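Discoidin-2 (PDB 2VM9) binds galactose, N-acetylgalactosamine and related sugars as a trimeric, calcium-containing lectin, and may take part in spore formation and building of the spore coat. Local coordinates at residues 19-24 with 50-55; 76-81 with 111-116; 86-91 with 145-150; 174-179 with 235-240. All blocks are in the same frame, centred on the assembly; numbering follows the deposited sequence.

Interaction 1: 19-24 with 50-55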
loop_
_atom_site.group_PDB
_atom_site.type_symbol
_atom_site.label_atom_id
_atom_site.label_comp_id
_atom_site.label_asym_id
_atom_site.label_seq_id
_atom_site.Cartn_x
_atom_site.Cartn_y
_atom_site.Cartn_z
ATOM N N ARG A 19 3.142 12.760 -14.714
ATOM C CA ARG A 19 3.728 14.091 -14.723
ATOM C C ARG A 19 4.578 14.254 -15.970
ATOM O O ARG A 19 5.604 13.581 -16.123
ATOM C CB ARG A 19 4.623 14.279 -13.502
ATOM C CG ARG A 19 5.241 15.693 -13.468
ATOM C CD ARG A 19 6.036 15.912 -12.193
ATOM N NE ARG A 19 7.293 15.160 -12.170
ATOM C CZ ARG A 19 8.433 15.535 -12.759
ATOM N NH1 ARG A 19 8.490 16.637 -13.486
ATOM N NH2 ARG A 19 9.525 14.781 -12.636
ATOM N N SER A 20 4.192 15.169 -16.844
ATOM C CA SER A 20 5.030 15.470 -18.012
ATOM C C SER A 20 6.101 16.528 -17.697
ATOM O O SER A 20 5.980 17.335 -16.751
ATOM C CB SER A 20 4.155 15.974 -19.179
ATOM O OG SER A 20 3.408 17.117 -18.743
ATOM N N SER A 21 7.131 16.547 -18.546
ATOM C CA SER A 21 8.191 17.539 -18.492
ATOM C C SER A 21 7.579 18.920 -18.845
ATOM O O SER A 21 7.692 19.879 -18.076
ATOM C CB SER A 21 9.275 17.146 -19.496
ATOM O OG SER A 21 8.673 16.796 -20.717
ATOM N N THR A 22 6.947 19.013 -20.021
ATOM C CA THR A 22 6.247 20.232 -20.452
ATOM C C THR A 22 5.018 19.779 -21.249
ATOM O O THR A 22 4.969 18.618 -21.724
ATOM C CB THR A 22 7.129 21.159 -21.352
ATOM O OG1 THR A 22 7.419 20.500 -22.605
ATOM C CG2 THR A 22 8.455 21.548 -20.635
ATOM N N ASP A 23 4.062 20.702 -21.391
ATOM C CA ASP A 23 2.811 20.478 -22.149
ATOM C C ASP A 23 2.685 21.644 -23.115
ATOM O O ASP A 23 2.852 22.799 -22.717
ATOM C CB ASP A 23 1.589 20.562 -21.232
ATOM C CG ASP A 23 1.440 19.368 -20.316
ATOM O OD1 ASP A 23 2.029 18.286 -20.600
ATOM O OD2 ASP A 23 0.687 19.520 -19.316
ATOM N N TYR A 24 2.349 21.361 -24.373
ATOM C CA TYR A 24 2.118 22.465 -25.302
ATOM C C TYR A 24 1.137 23.478 -24.699
ATOM O O TYR A 24 1.314 24.701 -24.809
ATOM C CB TYR A 24 1.582 21.943 -26.629
ATOM C CG TYR A 24 1.760 23.000 -27.671
ATOM C CD1 TYR A 24 3.016 23.198 -28.262
ATOM C CD2 TYR A 24 0.698 23.811 -28.052
ATOM C CE1 TYR A 24 3.211 24.207 -29.213
ATOM C CE2 TYR A 24 0.880 24.830 -29.009
ATOM C CZ TYR A 24 2.137 25.017 -29.565
ATOM O OH TYR A 24 2.329 25.997 -30.531
ATOM N N GLU A 50 -5.570 14.504 -29.142
ATOM C CA GLU A 50 -5.663 13.080 -28.830
ATOM C C GLU A 50 -4.243 12.544 -28.590
ATOM O O GLU A 50 -3.715 11.694 -29.342
ATOM C CB GLU A 50 -6.388 12.362 -29.968
ATOM C CG GLU A 50 -7.858 12.831 -30.046
ATOM C CD GLU A 50 -8.618 12.226 -31.211
ATOM O OE1 GLU A 50 -7.975 11.796 -32.172
ATOM O OE2 GLU A 50 -9.854 12.198 -31.149
ATOM N N SER A 51 -3.596 13.103 -27.569
ATOM C CA SER A 51 -2.210 12.792 -27.216
ATOM C C SER A 51 -1.816 13.687 -26.041
ATOM O O SER A 51 -2.414 14.743 -25.819
ATOM C CB SER A 51 -1.225 13.120 -28.376
ATOM O OG SER A 51 -1.254 14.543 -28.691
ATOM N N TRP A 52 -0.772 13.291 -25.325
ATOM C CA TRP A 52 0.038 14.313 -24.646
ATOM C C TRP A 52 0.923 14.918 -25.744
ATOM O O TRP A 52 1.471 14.176 -26.582
ATOM C CB TRP A 52 0.947 13.673 -23.600
ATOM C CG TRP A 52 2.094 14.580 -23.200
ATOM C CD1 TRP A 52 1.997 15.795 -22.565
ATOM C CD2 TRP A 52 3.493 14.332 -23.387
ATOM N NE1 TRP A 52 3.250 16.314 -22.350
ATOM C CE2 TRP A 52 4.191 15.453 -22.849
ATOM C CE3 TRP A 52 4.227 13.284 -23.962
ATOM C CZ2 TRP A 52 5.594 15.544 -22.848
ATOM C CZ3 TRP A 52 5.641 13.382 -23.978
ATOM C CH2 TRP A 52 6.299 14.495 -23.419
ATOM N N SER A 53 1.096 16.240 -25.736
ATOM C CA SER A 53 2.097 16.861 -26.636
ATOM C C SER A 53 2.974 17.802 -25.808
ATOM O O SER A 53 2.435 18.666 -25.080
ATOM C CB SER A 53 1.414 17.650 -27.760
ATOM O OG SER A 53 0.565 16.821 -28.550
ATOM N N SER A 54 4.301 17.673 -25.937
ATOM C CA SER A 54 5.211 18.506 -25.151
ATOM C C SER A 54 5.122 19.974 -25.600
ATOM O O SER A 54 4.543 20.290 -26.639
ATOM C CB SER A 54 6.663 18.008 -25.279
ATOM O OG SER A 54 7.161 18.345 -26.554
ATOM N N SER A 55 5.718 20.868 -24.817
ATOM C CA SER A 55 5.889 22.237 -25.288
ATOM C C SER A 55 7.236 22.431 -26.003
ATOM O O SER A 55 7.304 22.954 -27.124
ATOM C CB SER A 55 5.742 23.253 -24.157
ATOM O OG SER A 55 5.869 24.565 -24.716
#
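The indole of Trp-52 presents its NE1 edge to two acceptors at once, Thr-22 O and Asp-23 OD1, both lying close to the ring plane, while one face is topped near its rim by the backbone N of Ser-54. The N-H is shared unequally. NE1 bonds Thr-22 O at 2.9 Å with an angle of 141° at the hydrogen; the bond to Asp-23 OD1 is as short, 2.9 Å, but weak, bent to 125°. Carboxylate and indole stand steeply to one another, their planes 69° apart. OD1 also receives Ser-20 OG at 2.6 Å, from above the carboxylate plane, leaving the hydroxyl as the firmer donor and the indole N-H as a weak second, and OD2 turns to Lys-31 of the second subunit. At the edge of the Tyr-24 ring lies Ser-54 O, 3.7 Å from CD1. Thr-22 holds OG1 between its own N and carbonyl carbon, which brings it to Ser-55 N at 2.8 Å; OG1 also meets Gln-61 OE1 and Val-56 N. The backbones join where Tyr-24 N reaches Ser-53 O at 2.8 Å, in a nearly straight bond. Ser-55 OG continues across the subunit boundary to Asp-47, a calcium ligand, of the second subunit. These bonds tie the loop leaving strand 17-20 to the short strand 52-53, thus bridging the two sheets of the discoidin (F5/8 type C) beta-sandwich beside a trimer interface.

Interaction 2: 76-81 with 111-116. With PO4 (phosphate ion), chain G.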
loop_
_atom_site.group_PDB
_atom_site.type_symbol
_atom_site.label_atom_id
_atom_site.label_comp_id
_atom_site.label_asym_id
_atom_site.label_seq_id
_atom_site.Cartn_x
_atom_site.Cartn_y
_atom_site.Cartn_z
ATOM N N ILE A 76 4.854 -2.133 -22.298
ATOM C CA ILE A 76 4.422 -0.758 -22.573
ATOM C C ILE A 76 3.910 -0.729 -24.009
ATOM O O ILE A 76 4.468 -1.410 -24.889
ATOM C CB ILE A 76 5.595 0.238 -22.398
ATOM C CG1 ILE A 76 5.136 1.687 -22.646
ATOM C CG2 ILE A 76 6.796 -0.133 -23.328
ATOM C CD1 ILE A 76 6.223 2.687 -22.321
ATOM N N SER A 77 2.866 0.062 -24.259
ATOM C CA SER A 77 2.388 0.276 -25.607
ATOM C C SER A 77 2.398 1.776 -25.868
ATOM O O SER A 77 1.990 2.535 -24.997
ATOM C CB SER A 77 0.964 -0.214 -25.763
ATOM O OG SER A 77 0.968 -1.634 -25.744
ATOM N N THR A 78 2.860 2.179 -27.042
ATOM C CA THR A 78 2.791 3.593 -27.453
ATOM C C THR A 78 2.085 3.726 -28.798
ATOM O O THR A 78 2.027 2.792 -29.603
ATOM C CB THR A 78 4.189 4.287 -27.521
ATOM O OG1 THR A 78 4.946 3.746 -28.611
ATOM C CG2 THR A 78 4.965 4.091 -26.187
ATOM N N GLN A 79 1.591 4.932 -29.034
ATOM C CA GLN A 79 0.810 5.250 -30.188
ATOM C C GLN A 79 1.103 6.720 -30.470
ATOM O O GLN A 79 1.507 7.490 -29.583
ATOM C CB GLN A 79 -0.641 5.008 -29.787
ATOM C CG GLN A 79 -1.673 5.056 -30.820
ATOM C CD GLN A 79 -3.020 4.705 -30.189
ATOM O OE1 GLN A 79 -3.290 5.086 -29.040
ATOM N NE2 GLN A 79 -3.865 3.991 -30.924
ATOM N N GLY A 80 0.902 7.125 -31.710
ATOM C CA GLY A 80 1.025 8.530 -32.017
ATOM C C GLY A 80 -0.237 9.306 -31.625
ATOM O O GLY A 80 -1.115 8.833 -30.867
ATOM N N ARG A 81 -0.290 10.516 -32.139
ATOM C CA ARG A 81 -1.397 11.434 -31.863
ATOM C C ARG A 81 -2.585 11.140 -32.760
ATOM O O ARG A 81 -2.425 10.995 -33.983
ATOM C CB ARG A 81 -0.917 12.881 -32.069
ATOM C CG ARG A 81 -2.015 13.909 -31.924
ATOM C CD ARG A 81 -1.458 15.343 -31.855
ATOM N NE ARG A 81 -2.586 16.260 -31.837
ATOM C CZ ARG A 81 -2.500 17.579 -31.768
ATOM N NH1 ARG A 81 -1.302 18.169 -31.684
ATOM N NH2 ARG A 81 -3.626 18.306 -31.766
ATOM N N ILE A 111 14.437 2.416 -27.959
ATOM C CA ILE A 111 13.347 1.557 -28.419
ATOM C C ILE A 111 12.706 2.159 -29.651
ATOM O O ILE A 111 12.366 3.345 -29.670
ATOM C CB ILE A 111 12.301 1.395 -27.304
ATOM C CG1 ILE A 111 12.966 0.670 -26.118
ATOM C CG2 ILE A 111 11.015 0.737 -27.826
ATOM C CD1 ILE A 111 12.222 0.792 -24.821
ATOM N N ASN A 112 12.583 1.357 -30.700
ATOM C CA ASN A 112 11.942 1.851 -31.913
ATOM C C ASN A 112 10.441 1.912 -31.696
ATOM O O ASN A 112 9.842 0.946 -31.214
ATOM C CB ASN A 112 12.281 0.950 -33.093
ATOM C CG ASN A 112 13.747 1.011 -33.455
ATOM O OD1 ASN A 112 14.340 2.091 -33.513
ATOM N ND2 ASN A 112 14.354 -0.156 -33.686
ATOM N N ALA A 113 9.838 3.046 -32.023
ATOM C CA ALA A 113 8.450 3.235 -31.667
ATOM C C ALA A 113 7.559 3.452 -32.881
ATOM O O ALA A 113 7.538 2.612 -33.795
ATOM C CB ALA A 113 8.307 4.374 -30.601
ATOM N N ASN A 114 6.829 4.566 -32.908
ATOM C CA ASN A 114 5.730 4.703 -33.857
ATOM C C ASN A 114 6.103 5.297 -35.213
ATOM O O ASN A 114 7.152 5.938 -35.352
ATOM C CB ASN A 114 4.596 5.482 -33.204
ATOM C CG ASN A 114 4.096 4.792 -31.967
ATOM O OD1 ASN A 114 4.467 5.156 -30.842
ATOM N ND2 ASN A 114 3.297 3.722 -32.165
ATOM N N LYS A 115 5.251 5.050 -36.208
ATOM C CA LYS A 115 5.476 5.558 -37.558
ATOM C C LYS A 115 4.184 6.112 -38.169
ATOM O O LYS A 115 4.104 6.391 -39.373
ATOM C CB LYS A 115 6.068 4.445 -38.439
ATOM C CG LYS A 115 7.492 4.069 -38.084
ATOM C CD LYS A 115 8.034 3.071 -39.085
ATOM C CE LYS A 115 9.427 2.635 -38.657
ATOM N NZ LYS A 115 9.727 1.259 -39.226
ATOM N N ASP A 116 3.157 6.283 -37.339
ATOM C CA ASP A 116 1.870 6.835 -37.818
ATOM C C ASP A 116 1.049 7.274 -36.604
ATOM O O ASP A 116 1.550 7.220 -35.479
ATOM C CB ASP A 116 1.108 5.780 -38.668
ATOM C CG ASP A 116 0.675 4.523 -37.864
ATOM O OD1 ASP A 116 0.780 4.495 -36.616
ATOM O OD2 ASP A 116 0.178 3.559 -38.499
HETATM P P PO4 G . -3.120 21.862 -32.134
HETATM O O1 PO4 G . -2.229 22.294 -33.287
HETATM O O2 PO4 G . -2.487 20.837 -31.373
HETATM O O3 PO4 G . -4.422 21.371 -32.733
HETATM O O4 PO4 G . -3.466 23.082 -31.315
HETATM O O HOH W 1 4.211 8.017 -30.463
HETATM O O HOH W 2 0.927 5.199 -33.668
#
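Asn-114 lays its amide against the backbone and hydroxyl of Thr-78, gripping that residue with both ends of the group. ND2 donates to Thr-78 O at 3.0 Å; the acceptor lies near the amide plane, yet the nitrogen sits well above the carbonyl plane of Thr-78, 54° out of it, so the bond does not follow a lone pair. OD1 in turn accepts from Thr-78 OG1 at 2.7 Å. With CG anti to its own carbonyl carbon (chi1 -59°), the Asn-114 amide reaches toward strand 70-79, and the two bonds fix its rotation. The methyl of Ala-113 packs near the same hydroxyl, with CB 4.0 Å from Thr-78 OG1. Water extends the join: one molecule lies 2.9 Å from Asn-114 OD1 and can donate to it, with Gln-79 O a weak alternative, and a second accepts from Gly-80 N at 2.7 Å and can donate to Asp-116 O. Just past the strand end, the extended chain of Arg-81 meets a phosphate, probably from the crystallisation liquor, which His-28 also bonds: NH1 and NH2 at the guanidinium edge both bond its O2, at 2.9 Å and 2.8 Å. NE of Arg-81 pairs with Asp-83, within the predicted Arg-Gly-Asp cell attachment motif. The Asn-Thr pairing joins the end of strand 70-79 to the loop after strand 102-112, a link between opposing sheets of the discoidin-type beta-sandwich.

Interaction 3: 86-91 with 145-150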
loop_
_atom_site.group_PDB
_atom_site.type_symbol
_atom_site.label_atom_id
_atom_site.label_comp_id
_atom_site.label_asym_id
_atom_site.label_seq_id
_atom_site.Cartn_x
_atom_site.Cartn_y
_atom_site.Cartn_z
ATOM N N GLN A 86 1.571 13.584 -35.811
ATOM C CA GLN A 86 2.683 13.724 -34.864
ATOM C C GLN A 86 2.785 12.421 -34.129
ATOM O O GLN A 86 1.752 11.838 -33.750
ATOM C CB GLN A 86 2.389 14.822 -33.841
ATOM C CG GLN A 86 2.226 16.185 -34.475
ATOM C CD GLN A 86 1.591 17.202 -33.543
ATOM O OE1 GLN A 86 1.234 16.909 -32.386
ATOM N NE2 GLN A 86 1.451 18.417 -34.051
ATOM N N TRP A 87 4.009 11.942 -33.918
ATOM C CA TRP A 87 4.204 10.685 -33.194
ATOM C C TRP A 87 5.667 10.563 -32.758
ATOM O O TRP A 87 6.568 11.130 -33.393
ATOM C CB TRP A 87 3.776 9.436 -34.021
ATOM C CG TRP A 87 4.320 9.361 -35.435
ATOM C CD1 TRP A 87 5.555 8.888 -35.828
ATOM C CD2 TRP A 87 3.624 9.723 -36.628
ATOM N NE1 TRP A 87 5.658 8.924 -37.213
ATOM C CE2 TRP A 87 4.491 9.447 -37.724
ATOM C CE3 TRP A 87 2.335 10.262 -36.883
ATOM C CZ2 TRP A 87 4.127 9.718 -39.061
ATOM C CZ3 TRP A 87 1.957 10.491 -38.222
ATOM C CH2 TRP A 87 2.862 10.215 -39.289
ATOM N N VAL A 88 5.892 9.858 -31.656
ATOM C CA VAL A 88 7.252 9.591 -31.224
ATOM C C VAL A 88 7.787 8.384 -31.968
ATOM O O VAL A 88 7.162 7.333 -31.962
ATOM C CB VAL A 88 7.291 9.406 -29.697
ATOM C CG1 VAL A 88 8.661 8.893 -29.234
ATOM C CG2 VAL A 88 6.908 10.753 -29.036
ATOM N N THR A 89 8.958 8.535 -32.604
ATOM C CA THR A 89 9.508 7.465 -33.429
ATOM C C THR A 89 10.505 6.581 -32.667
ATOM O O THR A 89 10.793 5.455 -33.090
ATOM C CB THR A 89 10.195 8.042 -34.688
ATOM O OG1 THR A 89 11.120 9.061 -34.265
ATOM C CG2 THR A 89 9.170 8.629 -35.659
ATOM N N SER A 90 11.068 7.079 -31.562
ATOM C CA SER A 90 11.917 6.247 -30.708
ATOM C C SER A 90 11.966 6.857 -29.324
ATOM O O SER A 90 11.785 8.070 -29.178
ATOM C CB SER A 90 13.347 6.094 -31.273
ATOM O OG SER A 90 14.164 7.261 -31.098
ATOM N N TYR A 91 12.217 6.017 -28.331
ATOM C CA TYR A 91 12.339 6.525 -26.968
ATOM C C TYR A 91 13.219 5.617 -26.110
ATOM O O TYR A 91 13.526 4.469 -26.484
ATOM C CB TYR A 91 10.939 6.671 -26.333
ATOM C CG TYR A 91 10.159 5.363 -26.225
ATOM C CD1 TYR A 91 10.321 4.521 -25.112
ATOM C CD2 TYR A 91 9.233 4.991 -27.207
ATOM C CE1 TYR A 91 9.606 3.314 -25.008
ATOM C CE2 TYR A 91 8.497 3.788 -27.095
ATOM C CZ TYR A 91 8.702 2.971 -25.996
ATOM O OH TYR A 91 7.978 1.815 -25.868
ATOM N N ILE A 145 6.652 15.963 -30.378
ATOM C CA ILE A 145 6.646 14.934 -29.353
ATOM C C ILE A 145 5.189 14.838 -28.867
ATOM O O ILE A 145 4.746 15.616 -28.028
ATOM C CB ILE A 145 7.595 15.279 -28.213
ATOM C CG1 ILE A 145 9.039 15.316 -28.742
ATOM C CG2 ILE A 145 7.437 14.261 -27.061
ATOM C CD1 ILE A 145 10.050 15.925 -27.736
ATOM N N SER A 146 4.467 13.890 -29.447
ATOM C CA SER A 146 3.066 13.657 -29.132
ATOM C C SER A 146 2.878 12.149 -29.060
ATOM O O SER A 146 3.328 11.402 -29.944
ATOM C CB SER A 146 2.136 14.255 -30.215
ATOM O OG SER A 146 2.313 15.667 -30.345
ATOM N N LEU A 147 2.207 11.679 -28.007
ATOM C CA LEU A 147 2.016 10.242 -27.901
ATOM C C LEU A 147 0.814 9.903 -27.045
ATOM O O LEU A 147 0.323 10.737 -26.248
ATOM C CB LEU A 147 3.263 9.528 -27.351
ATOM C CG LEU A 147 3.592 9.835 -25.873
ATOM C CD1 LEU A 147 2.842 8.915 -24.913
ATOM C CD2 LEU A 147 5.082 9.748 -25.607
ATOM N N ARG A 148 0.351 8.671 -27.230
ATOM C CA ARG A 148 -0.570 8.026 -26.314
ATOM C C ARG A 148 0.104 6.718 -25.902
ATOM O O ARG A 148 0.960 6.216 -26.619
ATOM C CB ARG A 148 -1.922 7.751 -26.974
ATOM C CG ARG A 148 -2.711 9.032 -27.263
ATOM C CD ARG A 148 -3.958 8.725 -28.134
ATOM N NE ARG A 148 -3.523 8.435 -29.510
ATOM C CZ ARG A 148 -4.318 7.956 -30.467
ATOM N NH1 ARG A 148 -5.613 7.705 -30.208
ATOM N NH2 ARG A 148 -3.819 7.692 -31.679
ATOM N N TRP A 149 -0.259 6.192 -24.729
ATOM C CA TRP A 149 0.449 5.039 -24.194
ATOM C C TRP A 149 -0.344 4.343 -23.108
ATOM O O TRP A 149 -1.341 4.885 -22.594
ATOM C CB TRP A 149 1.841 5.430 -23.660
ATOM C CG TRP A 149 1.837 6.329 -22.452
ATOM C CD1 TRP A 149 0.941 7.337 -22.144
ATOM C CD2 TRP A 149 2.791 6.303 -21.392
ATOM N NE1 TRP A 149 1.302 7.927 -20.933
ATOM C CE2 TRP A 149 2.446 7.328 -20.479
ATOM C CE3 TRP A 149 3.932 5.527 -21.137
ATOM C CZ2 TRP A 149 3.185 7.567 -19.308
ATOM C CZ3 TRP A 149 4.664 5.769 -19.998
ATOM C CH2 TRP A 149 4.293 6.795 -19.095
ATOM N N GLU A 150 0.114 3.139 -22.786
ATOM C CA GLU A 150 -0.408 2.393 -21.666
ATOM C C GLU A 150 0.736 1.579 -21.085
ATOM O O GLU A 150 1.702 1.219 -21.785
ATOM C CB GLU A 150 -1.568 1.498 -22.105
ATOM C CG GLU A 150 -2.219 0.652 -20.973
ATOM C CD GLU A 150 -2.738 1.515 -19.814
ATOM O OE1 GLU A 150 -3.966 1.692 -19.719
ATOM O OE2 GLU A 150 -1.921 1.988 -18.995
#
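Strands 87-91 and 146-150 run almost at a right angle, 83° between their directions, yet their axes come within 5.2 Å, which is unusually near for strands from the two opposing sheets of a beta-sandwich. In this discoidin (F5/8 type C) domain the two strands belong to opposite sheets and cross close together here. The nearest alpha carbons, those of Trp-87 and Ser-146, are 5.2 Å apart, and the backbones touch through a CA-H...O contact from Trp-87 CA to Ser-146 O at 3.4 Å. Val-88 fills the angle between the strands. Its CG2 methyl lies over the Ser-146 backbone, 3.7 Å from Ser-146 O, and reaches the side chains on either side of that residue in sequence, meeting Ile-145 CG2 at 4.1 Å and Leu-147 CD2 at 4.0 Å. Leu-147 and Ile-145 in turn lie on Trp-52. The polar part of the contact sits at Gln-86, before the strand begins. Gln-86, extended beyond CG, brings its amide alongside Ser-146; OE1 accepts from Arg-81 NH1 as well as from Ser-146, NE2 bonds a methylpentanediol molecule, and Ser-146 OG has Ser-53 OG as a second partner. The bond across the contact is short: Ser-146 OG donates to Gln-86 OE1 at 2.6 Å, with the hydroxyl tilted 31° from the plane of the amide carbonyl.

Interaction 4: 174-179 with 235-240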
loop_
_atom_site.group_PDB
_atom_site.type_symbol
_atom_site.label_atom_id
_atom_site.label_comp_id
_atom_site.label_asym_id
_atom_site.label_seq_id
_atom_site.Cartn_x
_atom_site.Cartn_y
_atom_site.Cartn_z
ATOM N N ARG A 174 -5.157 -24.133 36.362
ATOM C CA ARG A 174 -4.824 -25.564 36.417
ATOM C C ARG A 174 -5.880 -26.449 35.748
ATOM O O ARG A 174 -5.998 -27.651 36.074
ATOM C CB ARG A 174 -4.609 -26.004 37.865
ATOM C CG ARG A 174 -3.689 -25.097 38.642
ATOM C CD ARG A 174 -2.254 -25.139 38.132
ATOM N NE ARG A 174 -1.991 -24.327 36.926
ATOM C CZ ARG A 174 -1.737 -23.020 36.906
ATOM N NH1 ARG A 174 -1.743 -22.310 38.045
ATOM N NH2 ARG A 174 -1.471 -22.413 35.743
ATOM N N SER A 175 -6.610 -25.861 34.807
ATOM C CA SER A 175 -7.695 -26.533 34.104
ATOM C C SER A 175 -7.293 -27.868 33.475
ATOM O O SER A 175 -8.123 -28.792 33.410
ATOM C CB SER A 175 -8.247 -25.626 32.999
ATOM O OG SER A 175 -9.026 -24.629 33.570
ATOM N N LEU A 176 -6.058 -27.953 32.971
ATOM C CA LEU A 176 -5.563 -29.166 32.333
ATOM C C LEU A 176 -4.537 -29.917 33.173
ATOM O O LEU A 176 -3.888 -30.861 32.687
ATOM C CB LEU A 176 -4.970 -28.841 30.951
ATOM C CG LEU A 176 -5.955 -28.331 29.888
ATOM C CD1 LEU A 176 -5.179 -28.230 28.566
ATOM C CD2 LEU A 176 -7.203 -29.252 29.722
ATOM N N ASN A 177 -4.424 -29.525 34.428
ATOM C CA ASN A 177 -3.391 -30.058 35.308
ATOM C C ASN A 177 -3.760 -31.343 36.052
ATOM O O ASN A 177 -3.054 -31.747 36.982
ATOM C CB ASN A 177 -2.929 -29.003 36.315
ATOM C CG ASN A 177 -1.535 -29.303 36.836
ATOM O OD1 ASN A 177 -0.628 -29.611 36.043
ATOM N ND2 ASN A 177 -1.353 -29.220 38.159
ATOM N N SER A 178 -4.840 -31.992 35.630
ATOM C CA SER A 178 -5.260 -33.257 36.243
ATOM C C SER A 178 -6.178 -33.975 35.283
ATOM O O SER A 178 -6.692 -33.371 34.349
ATOM C CB SER A 178 -6.017 -33.009 37.567
ATOM O OG SER A 178 -7.205 -32.255 37.362
ATOM N N GLY A 179 -6.416 -35.259 35.537
ATOM C CA GLY A 179 -7.383 -35.995 34.733
ATOM C C GLY A 179 -6.799 -36.971 33.742
ATOM O O GLY A 179 -5.578 -37.120 33.610
ATOM N N PHE A 235 -6.885 -25.319 24.068
ATOM C CA PHE A 235 -5.686 -25.964 24.605
ATOM C C PHE A 235 -6.079 -27.407 24.825
ATOM O O PHE A 235 -7.154 -27.683 25.367
ATOM C CB PHE A 235 -5.277 -25.330 25.928
ATOM C CG PHE A 235 -4.774 -23.915 25.788
ATOM C CD1 PHE A 235 -3.412 -23.670 25.718
ATOM C CD2 PHE A 235 -5.666 -22.838 25.754
ATOM C CE1 PHE A 235 -2.925 -22.370 25.611
ATOM C CE2 PHE A 235 -5.194 -21.522 25.617
ATOM C CZ PHE A 235 -3.813 -21.283 25.553
ATOM N N ILE A 236 -5.201 -28.324 24.439
ATOM C CA ILE A 236 -5.573 -29.727 24.405
ATOM C C ILE A 236 -4.470 -30.573 25.033
ATOM O O ILE A 236 -3.284 -30.351 24.749
ATOM C CB ILE A 236 -5.735 -30.156 22.926
ATOM C CG1 ILE A 236 -6.770 -29.263 22.216
ATOM C CG2 ILE A 236 -6.038 -31.655 22.822
ATOM C CD1 ILE A 236 -6.731 -29.389 20.710
ATOM N N THR A 237 -4.859 -31.532 25.871
ATOM C CA THR A 237 -3.963 -32.626 26.201
ATOM C C THR A 237 -4.758 -33.934 26.161
ATOM O O THR A 237 -5.973 -33.930 26.004
ATOM C CB THR A 237 -3.224 -32.387 27.569
ATOM O OG1 THR A 237 -2.143 -33.322 27.690
ATOM C CG2 THR A 237 -4.181 -32.533 28.771
ATOM N N TRP A 238 -4.064 -35.055 26.293
ATOM C CA TRP A 238 -4.736 -36.349 26.234
ATOM C C TRP A 238 -3.822 -37.345 26.920
ATOM O O TRP A 238 -2.897 -36.936 27.656
ATOM C CB TRP A 238 -5.169 -36.726 24.794
ATOM C CG TRP A 238 -4.041 -36.893 23.776
ATOM C CD1 TRP A 238 -3.584 -38.068 23.267
ATOM C CD2 TRP A 238 -3.263 -35.852 23.151
ATOM N NE1 TRP A 238 -2.569 -37.839 22.360
ATOM C CE2 TRP A 238 -2.351 -36.485 22.272
ATOM C CE3 TRP A 238 -3.250 -34.449 23.247
ATOM C CZ2 TRP A 238 -1.412 -35.766 21.516
ATOM C CZ3 TRP A 238 -2.333 -33.724 22.482
ATOM C CH2 TRP A 238 -1.411 -34.392 21.624
ATOM N N GLY A 239 -4.094 -38.639 26.776
ATOM C CA GLY A 239 -3.488 -39.591 27.721
ATOM C C GLY A 239 -3.698 -39.086 29.146
ATOM O O GLY A 239 -4.741 -38.497 29.453
ATOM N N ASN A 240 -2.717 -39.297 30.022
ATOM C CA ASN A 240 -2.801 -38.815 31.401
ATOM C C ASN A 240 -1.918 -37.597 31.744
ATOM O O ASN A 240 -1.673 -37.304 32.913
ATOM C CB ASN A 240 -2.552 -39.966 32.392
ATOM C CG ASN A 240 -3.618 -41.036 32.303
ATOM O OD1 ASN A 240 -4.763 -40.757 31.996
ATOM N ND2 ASN A 240 -3.225 -42.279 32.529
HETATM O O HOH W 3 -3.364 -35.713 34.515
#
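Leu-176 reaches across to strand 230-237, with CB and CD1 doing the touching. Its CB faces the methyl of Thr-237, 4.4 Å from CG2, a loose approach at the near end. From CB the chain turns at CG, anti to the carbonyl carbon (chi1 -66°), and of the two methyls it is CD1 that makes the close contacts: 3.8 Å to Phe-235 O, 3.9 Å to Phe-235 CB and 4.1 Å to Ile-236 N. The tip therefore rests on backbone and CB rather than on the phenyl ring, and the side chains of Leu-176 and Phe-235 cross at about a right angle. No hydrogen bond runs directly between the two segments. A water joins them at the outer end instead, donating to Gly-179 O at 2.8 Å and to Asn-240 O at 2.8 Å. The loop is shaped by a type I turn from Arg-174 to Asn-177, closed by Asn-177 N to Arg-174 O at 2.9 Å, which presents Leu-176 to the strand. Thr-237 directs OG1 to Arg-218 O, and next to it Trp-238, with Arg-218 a carbohydrate-binding residue, turns away from this contact and packs against Asp-209 of the second subunit. The contact lies in the lectin-like region, where the loop after strand 163-170 lies over the end of strand 230-237, touching the neighbouring strand 183-190 and strand 243-254, whose Val-243 shares a backbone bond with Leu-176.

Interactions 1, 2 and 3 share the discoidin domain, with centres 5 to 15 Å apart, whereas interaction 4 lies more than 70 Å away in the lectin domain. The first three are buried and all bridge the two sheets. Strand 146-153 connects them, pairing with 52-53 of interaction 1 and 70-79 of interaction 2, and Gly-80 O to Arg-148 NE joins 2 to 3. Their chemistry differs: a shared indole N-H and backbone bonds in 1, an amide grip with waters in 2, and methyl packing plus one hydroxyl-to-amide bond in 3. Interaction 4 is partly exposed, apolar inside and water-bridged outside. Interaction 1 abuts a second subunit; in 4 only Trp-238, outside the contact, does.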